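Local coordinates for protein meta cleavage compound hydrolase (Janthinobacterium, PDB 1J1I) that hydrolyses a carbon-carbon bond in a meta-cleavage intermediate of carbazole degradation, probably releasing anthranilate, at residues T28-G34 / Y66-D72; S139-V144 / T240-F244; A118-G122 / G210-D214. All blocks are in the same frame, centred on the assembly; numbering follows the deposited sequence.

Contact 1 of 3, residues T28-G34 / Y66-D72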
# COMPACT_ATOMS: atom_id res chain seq x y z
N THR A 28 -17.25 25.68 -13.29
CA THR A 28 -16.92 24.56 -12.41
C THR A 28 -16.64 24.99 -10.99
O THR A 28 -15.96 26.00 -10.75
CB THR A 28 -15.69 23.82 -12.97
OG1 THR A 28 -15.91 23.50 -14.35
CG2 THR A 28 -15.43 22.53 -12.19
N ARG A 29 -17.17 24.23 -10.04
CA ARG A 29 -16.98 24.52 -8.62
C ARG A 29 -15.91 23.61 -8.03
O ARG A 29 -15.89 22.41 -8.30
CB ARG A 29 -18.29 24.30 -7.86
CG ARG A 29 -18.18 24.46 -6.35
CD ARG A 29 -18.45 23.15 -5.64
NE ARG A 29 -18.67 23.33 -4.21
CZ ARG A 29 -19.18 22.41 -3.41
NH1 ARG A 29 -19.52 21.22 -3.89
NH2 ARG A 29 -19.37 22.67 -2.12
N TYR A 30 -15.03 24.19 -7.23
CA TYR A 30 -14.00 23.41 -6.58
C TYR A 30 -13.73 23.92 -5.17
O TYR A 30 -14.11 25.04 -4.81
CB TYR A 30 -12.69 23.41 -7.39
CG TYR A 30 -12.01 24.75 -7.61
CD1 TYR A 30 -12.47 25.63 -8.59
CD2 TYR A 30 -10.88 25.10 -6.88
CE1 TYR A 30 -11.80 26.83 -8.85
CE2 TYR A 30 -10.20 26.30 -7.13
CZ TYR A 30 -10.67 27.16 -8.12
OH TYR A 30 -9.99 28.33 -8.39
N LEU A 31 -13.09 23.07 -4.37
CA LEU A 31 -12.72 23.40 -3.01
C LEU A 31 -11.20 23.49 -3.02
O LEU A 31 -10.53 22.67 -3.64
CB LEU A 31 -13.16 22.29 -2.05
CG LEU A 31 -14.58 22.28 -1.47
CD1 LEU A 31 -15.59 22.86 -2.43
CD2 LEU A 31 -14.92 20.85 -1.08
N GLU A 32 -10.64 24.49 -2.35
CA GLU A 32 -9.20 24.65 -2.32
C GLU A 32 -8.64 24.90 -0.93
O GLU A 32 -9.25 25.58 -0.11
CB GLU A 32 -8.78 25.78 -3.26
CG GLU A 32 -7.32 26.17 -3.13
CD GLU A 32 -6.87 27.14 -4.20
OE1 GLU A 32 -7.73 27.90 -4.70
OE2 GLU A 32 -5.67 27.15 -4.53
N ALA A 33 -7.46 24.32 -0.69
CA ALA A 33 -6.76 24.45 0.58
C ALA A 33 -5.31 24.03 0.41
O ALA A 33 -5.01 23.13 -0.39
CB ALA A 33 -7.42 23.57 1.64
N GLY A 34 -4.41 24.68 1.13
CA GLY A 34 -3.01 24.32 1.04
C GLY A 34 -2.16 25.02 0.01
O GLY A 34 -2.65 25.79 -0.82
N TYR A 66 0.34 19.88 0.26
CA TYR A 66 0.07 20.21 -1.14
C TYR A 66 -1.07 21.20 -1.31
O TYR A 66 -1.81 21.49 -0.37
CB TYR A 66 -0.32 18.95 -1.93
CG TYR A 66 0.73 17.87 -1.94
CD1 TYR A 66 0.80 16.92 -0.92
CD2 TYR A 66 1.68 17.81 -2.96
CE1 TYR A 66 1.81 15.95 -0.91
CE2 TYR A 66 2.68 16.85 -2.96
CZ TYR A 66 2.74 15.93 -1.93
OH TYR A 66 3.75 15.00 -1.92
N ARG A 67 -1.20 21.72 -2.53
CA ARG A 67 -2.29 22.62 -2.87
C ARG A 67 -3.39 21.65 -3.28
O ARG A 67 -3.32 21.05 -4.36
CB ARG A 67 -1.92 23.52 -4.05
CG ARG A 67 -3.02 24.51 -4.42
CD ARG A 67 -2.71 25.27 -5.70
NE ARG A 67 -3.81 26.14 -6.08
CZ ARG A 67 -3.91 26.76 -7.25
NH1 ARG A 67 -2.97 26.60 -8.17
NH2 ARG A 67 -4.96 27.54 -7.49
N VAL A 68 -4.40 21.49 -2.43
CA VAL A 68 -5.50 20.57 -2.70
C VAL A 68 -6.66 21.23 -3.43
O VAL A 68 -7.18 22.26 -2.99
CB VAL A 68 -6.01 19.94 -1.40
CG1 VAL A 68 -7.11 18.94 -1.70
CG2 VAL A 68 -4.86 19.28 -0.64
N ILE A 69 -7.08 20.62 -4.53
CA ILE A 69 -8.18 21.13 -5.35
C ILE A 69 -9.20 20.02 -5.58
O ILE A 69 -8.95 19.08 -6.34
CB ILE A 69 -7.63 21.62 -6.72
CG1 ILE A 69 -6.59 22.73 -6.52
CG2 ILE A 69 -8.78 22.07 -7.62
CD1 ILE A 69 -7.15 24.07 -6.04
N ALA A 70 -10.34 20.11 -4.90
CA ALA A 70 -11.41 19.12 -5.03
C ALA A 70 -12.44 19.67 -6.02
O ALA A 70 -13.18 20.60 -5.71
CB ALA A 70 -12.06 18.87 -3.67
N MET A 71 -12.48 19.07 -7.21
CA MET A 71 -13.37 19.50 -8.29
C MET A 71 -14.66 18.71 -8.47
O MET A 71 -14.64 17.48 -8.45
CB MET A 71 -12.59 19.44 -9.62
CG MET A 71 -13.36 19.89 -10.86
SD MET A 71 -12.69 19.16 -12.40
CE MET A 71 -13.71 17.65 -12.50
N ASP A 72 -15.77 19.41 -8.65
CA ASP A 72 -17.05 18.75 -8.91
C ASP A 72 -17.09 18.42 -10.39
O ASP A 72 -16.85 19.30 -11.23
CB ASP A 72 -18.24 19.66 -8.57
CG ASP A 72 -18.58 19.67 -7.10
OD1 ASP A 72 -17.89 18.98 -6.31
OD2 ASP A 72 -19.54 20.37 -6.74
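Glu-32 and Arg-67 form a salt bridge at one end of this antiparallel strand pair. NE of Arg-67 bonds OE2 of Glu-32 at 2.6 Å, approaching the oxygen from its anti side and well out of the carboxylate plane, while OE2 lies near the guanidinium plane; NH2 adds a weak second bond to it. With CG anti to N (chi1 -179°) and the chain extended as far as NE, Arg-67 crosses the end of Glu-32, the two flat groups 27° apart, and Asn-103 takes a further bond from NH2. At the other end NH1 of Arg-29 bonds OD2 of Asp-72 at 3.0 Å, on the syn side, with the guanidinium and carboxylate planes 71° apart. Glu-18 and Glu-50 share the Arg-29 guanidinium, and Ser-51 and Lys-78 N hold the Asp-72 carboxylate, so both charges sit in a buried polar network. Along the strands the backbones pair in regular antiparallel fashion. Leu-31 N donates to Ala-70 O at 2.8 Å and Val-68 N to Ala-33 O at 2.7 Å, with return bonds from Ala-70 N and Ala-33 N, and Asp-72 N closes on Arg-29 O. In the mixed sheet of the alpha/beta hydrolase fold, strand 26-33 is thereby joined to strand 67-71, which runs parallel to its next neighbour, 38-42. Tyr-30, Glu-32, Ile-69 and Met-71 share one face: Ile-69 runs alongside Glu-32, its CD1 3.6 Å from CG of Glu-32 and touching CB and CD as well, while its CG2 reaches CD2 of Tyr-30 at 3.8 Å. Phe-98 of helix 88-101 covers this face. On the other, CB of Leu-31 meets CB of Ala-70 at 3.9 Å, and Ile-59 packs on Leu-31 and Val-68.

Contact 2 of 3, residues S139-V144 / T240-F244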
# COMPACT_ATOMS: atom_id res chain seq x y z
N SER A 139 -11.85 2.64 -8.13
CA SER A 139 -12.12 3.20 -9.45
C SER A 139 -12.89 2.34 -10.44
O SER A 139 -12.67 1.14 -10.56
CB SER A 139 -10.81 3.63 -10.11
OG SER A 139 -11.06 4.13 -11.42
N ALA A 140 -13.80 3.00 -11.15
CA ALA A 140 -14.57 2.35 -12.19
C ALA A 140 -13.61 2.26 -13.38
O ALA A 140 -12.55 2.89 -13.38
CB ALA A 140 -15.78 3.21 -12.54
N GLY A 141 -13.98 1.48 -14.40
CA GLY A 141 -13.14 1.35 -15.57
C GLY A 141 -13.01 -0.07 -16.06
O GLY A 141 -12.87 -0.33 -17.26
N LEU A 142 -13.05 -1.01 -15.12
CA LEU A 142 -12.95 -2.41 -15.47
C LEU A 142 -14.28 -3.11 -15.21
O LEU A 142 -14.91 -2.90 -14.17
CB LEU A 142 -11.85 -3.12 -14.66
CG LEU A 142 -10.42 -3.01 -15.19
CD1 LEU A 142 -9.42 -3.58 -14.19
CD2 LEU A 142 -10.33 -3.75 -16.51
N VAL A 143 -14.67 -3.94 -16.16
CA VAL A 143 -15.89 -4.70 -16.06
C VAL A 143 -15.69 -5.92 -15.18
O VAL A 143 -16.68 -6.54 -14.77
CB VAL A 143 -16.37 -5.24 -17.43
CG1 VAL A 143 -17.66 -6.05 -17.27
CG2 VAL A 143 -16.57 -4.13 -18.43
N VAL A 144 -14.43 -6.25 -14.89
CA VAL A 144 -14.11 -7.45 -14.09
C VAL A 144 -15.27 -8.28 -13.53
O VAL A 144 -15.88 -7.99 -12.48
CB VAL A 144 -13.17 -7.16 -12.95
CG1 VAL A 144 -13.94 -6.71 -11.70
CG2 VAL A 144 -12.36 -8.43 -12.70
N THR A 240 -10.44 -6.70 -8.91
CA THR A 240 -10.31 -5.62 -9.89
C THR A 240 -8.99 -4.88 -9.72
O THR A 240 -8.37 -4.46 -10.69
CB THR A 240 -11.42 -4.56 -9.75
OG1 THR A 240 -12.69 -5.20 -9.69
CG2 THR A 240 -11.39 -3.60 -10.95
N ALA A 241 -8.59 -4.69 -8.46
CA ALA A 241 -7.34 -4.01 -8.16
C ALA A 241 -6.18 -4.83 -8.71
O ALA A 241 -5.25 -4.30 -9.31
CB ALA A 241 -7.19 -3.83 -6.65
N TYR A 242 -6.26 -6.15 -8.51
CA TYR A 242 -5.21 -7.04 -8.97
C TYR A 242 -5.10 -6.94 -10.49
O TYR A 242 -4.00 -7.02 -11.05
CB TYR A 242 -5.50 -8.48 -8.53
CG TYR A 242 -5.64 -8.64 -7.02
CD1 TYR A 242 -6.30 -9.74 -6.47
CD2 TYR A 242 -5.13 -7.68 -6.14
CE1 TYR A 242 -6.45 -9.88 -5.09
CE2 TYR A 242 -5.28 -7.81 -4.76
CZ TYR A 242 -5.94 -8.91 -4.24
OH TYR A 242 -6.10 -9.04 -2.87
N LYS A 243 -6.23 -6.76 -11.17
CA LYS A 243 -6.20 -6.64 -12.62
C LYS A 243 -5.58 -5.30 -13.02
O LYS A 243 -4.80 -5.23 -13.97
CB LYS A 243 -7.60 -6.79 -13.22
CG LYS A 243 -7.59 -6.94 -14.74
CD LYS A 243 -8.98 -7.25 -15.28
CE LYS A 243 -8.93 -7.56 -16.77
NZ LYS A 243 -10.28 -7.90 -17.31
N PHE A 244 -5.93 -4.23 -12.30
CA PHE A 244 -5.36 -2.91 -12.59
C PHE A 244 -3.84 -2.99 -12.42
O PHE A 244 -3.08 -2.43 -13.21
CB PHE A 244 -5.88 -1.84 -11.62
CG PHE A 244 -7.18 -1.20 -12.05
CD1 PHE A 244 -8.29 -1.26 -11.22
CD2 PHE A 244 -7.27 -0.51 -13.25
CE1 PHE A 244 -9.49 -0.64 -11.59
CE2 PHE A 244 -8.47 0.11 -13.63
CZ PHE A 244 -9.58 0.04 -12.80
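Leu-142 sets its CD1 methyl over the centre of one face of the Phe-244 ring, 3.6 Å from the ring centroid and only 2° off the normal, a nearly ideal CH-pi contact. All six ring carbons are then about equally far from that methyl. The two side chains come from opposite directions and slide past each other: the leucine reaches in from the loop, the phenylalanine out from helix 238-247. CG of Leu-142 stands anti to its carbonyl carbon (chi1 -84°), and the extended second torsion carries CD1 over the ring face, into the notch formed with Thr-240 and Lys-243. CD1 of Leu-142 also touches CB of Lys-243 at 3.8 Å, while CB of Leu-142 rests on CG2 of Thr-240, likewise at 3.8 Å. Against the straight aliphatic chain of the lysine, CD2 of Leu-142 lies 3.9 Å from CD of Lys-243. One leucine thus fits among Thr-240, Lys-243 and Phe-244, positions i, i+3 and i+4 of the helix. The rim of the Phe-244 ring faces the loop backbone instead: Ser-139 O approaches CE1 at 3.8 Å, close to the ring plane, where the slightly positive ring hydrogens point. Ser-139 itself turns its hydroxyl back, OG donating to Ala-140 O at 2.8 Å. No hydrogen bond crosses between the two segments, so apolar contact does most of the joining. Thr-240 OG1 is engaged by Pro-237 O. Ile-218 of helix 215-218 touches both Leu-142 and Phe-244, and Leu-121 and Val-227 also pack on the phenylalanine. The loop follows strand 131-137 of the alpha/beta hydrolase sheet and passes the catalytic region: the Ala-140 side chain is about 5 Å from that of Ser-114, probably the nucleophile of the Ser-Asp-His triad.

Contact 3 of 3, residues A118-G122 / G210-D214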
# COMPACT_ATOMS: atom_id res chain seq x y z
N ALA A 118 -12.31 6.78 -12.88
CA ALA A 118 -12.37 6.46 -14.31
C ALA A 118 -12.06 7.71 -15.13
O ALA A 118 -11.39 7.65 -16.17
CB ALA A 118 -13.75 5.93 -14.68
N THR A 119 -12.53 8.86 -14.66
CA THR A 119 -12.31 10.11 -15.37
C THR A 119 -10.85 10.55 -15.27
O THR A 119 -10.28 11.05 -16.24
CB THR A 119 -13.26 11.21 -14.84
OG1 THR A 119 -14.62 10.78 -15.00
CG2 THR A 119 -13.08 12.51 -15.63
N GLY A 120 -10.23 10.36 -14.11
CA GLY A 120 -8.83 10.70 -13.95
C GLY A 120 -7.99 9.79 -14.82
O GLY A 120 -6.99 10.22 -15.43
N LEU A 121 -8.40 8.53 -14.90
CA LEU A 121 -7.70 7.54 -15.70
C LEU A 121 -7.77 7.95 -17.17
O LEU A 121 -6.77 7.89 -17.89
CB LEU A 121 -8.33 6.15 -15.50
CG LEU A 121 -7.56 4.93 -16.03
CD1 LEU A 121 -8.13 3.66 -15.40
CD2 LEU A 121 -7.65 4.85 -17.55
N GLY A 122 -8.95 8.39 -17.60
CA GLY A 122 -9.12 8.82 -18.98
C GLY A 122 -8.19 9.97 -19.34
O GLY A 122 -7.56 9.96 -20.40
N GLY A 210 -22.61 -0.18 -18.68
CA GLY A 210 -21.73 0.13 -17.57
C GLY A 210 -20.67 1.15 -17.96
O GLY A 210 -20.55 1.51 -19.14
N LEU A 211 -19.92 1.62 -16.97
CA LEU A 211 -18.86 2.60 -17.19
C LEU A 211 -17.55 1.83 -17.19
O LEU A 211 -17.05 1.44 -16.14
CB LEU A 211 -18.86 3.63 -16.05
CG LEU A 211 -18.14 4.97 -16.24
CD1 LEU A 211 -18.07 5.66 -14.88
CD2 LEU A 211 -16.75 4.78 -16.81
N PHE A 212 -16.97 1.62 -18.37
CA PHE A 212 -15.74 0.85 -18.43
C PHE A 212 -14.86 1.20 -19.63
O PHE A 212 -15.28 1.91 -20.54
CB PHE A 212 -16.08 -0.64 -18.50
CG PHE A 212 -16.80 -1.03 -19.75
CD1 PHE A 212 -16.10 -1.23 -20.94
CD2 PHE A 212 -18.19 -1.14 -19.77
CE1 PHE A 212 -16.77 -1.53 -22.13
CE2 PHE A 212 -18.87 -1.44 -20.95
CZ PHE A 212 -18.16 -1.64 -22.13
N TYR A 213 -13.64 0.68 -19.60
CA TYR A 213 -12.68 0.86 -20.67
C TYR A 213 -12.18 -0.54 -21.00
O TYR A 213 -12.26 -1.45 -20.17
CB TYR A 213 -11.48 1.68 -20.21
CG TYR A 213 -11.80 3.09 -19.76
CD1 TYR A 213 -11.44 3.52 -18.48
CD2 TYR A 213 -12.42 4.00 -20.62
CE1 TYR A 213 -11.69 4.83 -18.07
CE2 TYR A 213 -12.67 5.31 -20.22
CZ TYR A 213 -12.30 5.71 -18.94
OH TYR A 213 -12.52 7.01 -18.53
N ASP A 214 -11.68 -0.72 -22.22
CA ASP A 214 -11.15 -2.02 -22.58
C ASP A 214 -9.84 -2.14 -21.81
O ASP A 214 -9.18 -1.14 -21.55
CB ASP A 214 -10.85 -2.09 -24.07
CG ASP A 214 -10.48 -3.49 -24.51
OD1 ASP A 214 -11.40 -4.25 -24.88
OD2 ASP A 214 -9.28 -3.83 -24.48
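Tyr-213 points its ring at helix 114-126 so that the phenol edge meets the backbone of Ala-118. OH of Tyr-213 donates to Ala-118 O at 2.7 Å, with that oxygen near the ring plane. The approach is not along a lone pair: the hydroxyl stands 58° out of the carbonyl plane, and the C=O...donor angle is 121°. Gly-122 N, the ordinary helix partner, reaches Ala-118 O at 2.9 Å from the opposite face of that plane, so one carbonyl is gripped by two donors. CG of Tyr-213 lies anti to the carbonyl carbon (chi1 -62°), which directs the ring from the loop to the helix. Leu-121 runs past the ring in the opposite direction, its CD2 4.1 Å from CE1 of Tyr-213 and lying oblique to the ring. On the other flank CB of Ala-118 touches CE1 of the tyrosine and also CD2 of Leu-211, the latter at 3.9 Å. Gly-122 passes close by the hydroxyl; with no side chain it keeps the approach clear, since a CB there would crowd the phenol oxygen. Outside the two segments Gln-88 NE2 also bonds the hydroxyl, and Phe-217 and Ile-218 pack round the ring. A phenylalanine in place of Tyr-213 would probably keep much of this packing, yet leave Ala-118 O without its second donor and Gln-88 without that acceptor. The phenol thus acts at once as donor and acceptor, tying the loop 210-214 to the helix that begins at the probable nucleophile Ser-114 and to helix 88-101 beside it.

Contact 1 closes within the first part of the chain, before the other two open. It lies toward the N-terminal edge of the sheet, on the other side of the chain's centre from contacts 2 and 3, their centres about 26 and 22 Å from its own. Contacts 2 and 3 are about 10 Å apart centre to centre, and their segments alternate along the chain. They meet through a probable hydrogen bond from Tyr-213 N to Gly-141 O, 2.7 Å. Loops 139-144 and 210-214 are thus tied to each other and to helices 238-247 and 114-126, near the probable nucleophile, while contact 1 joins strands at the sheet's far side.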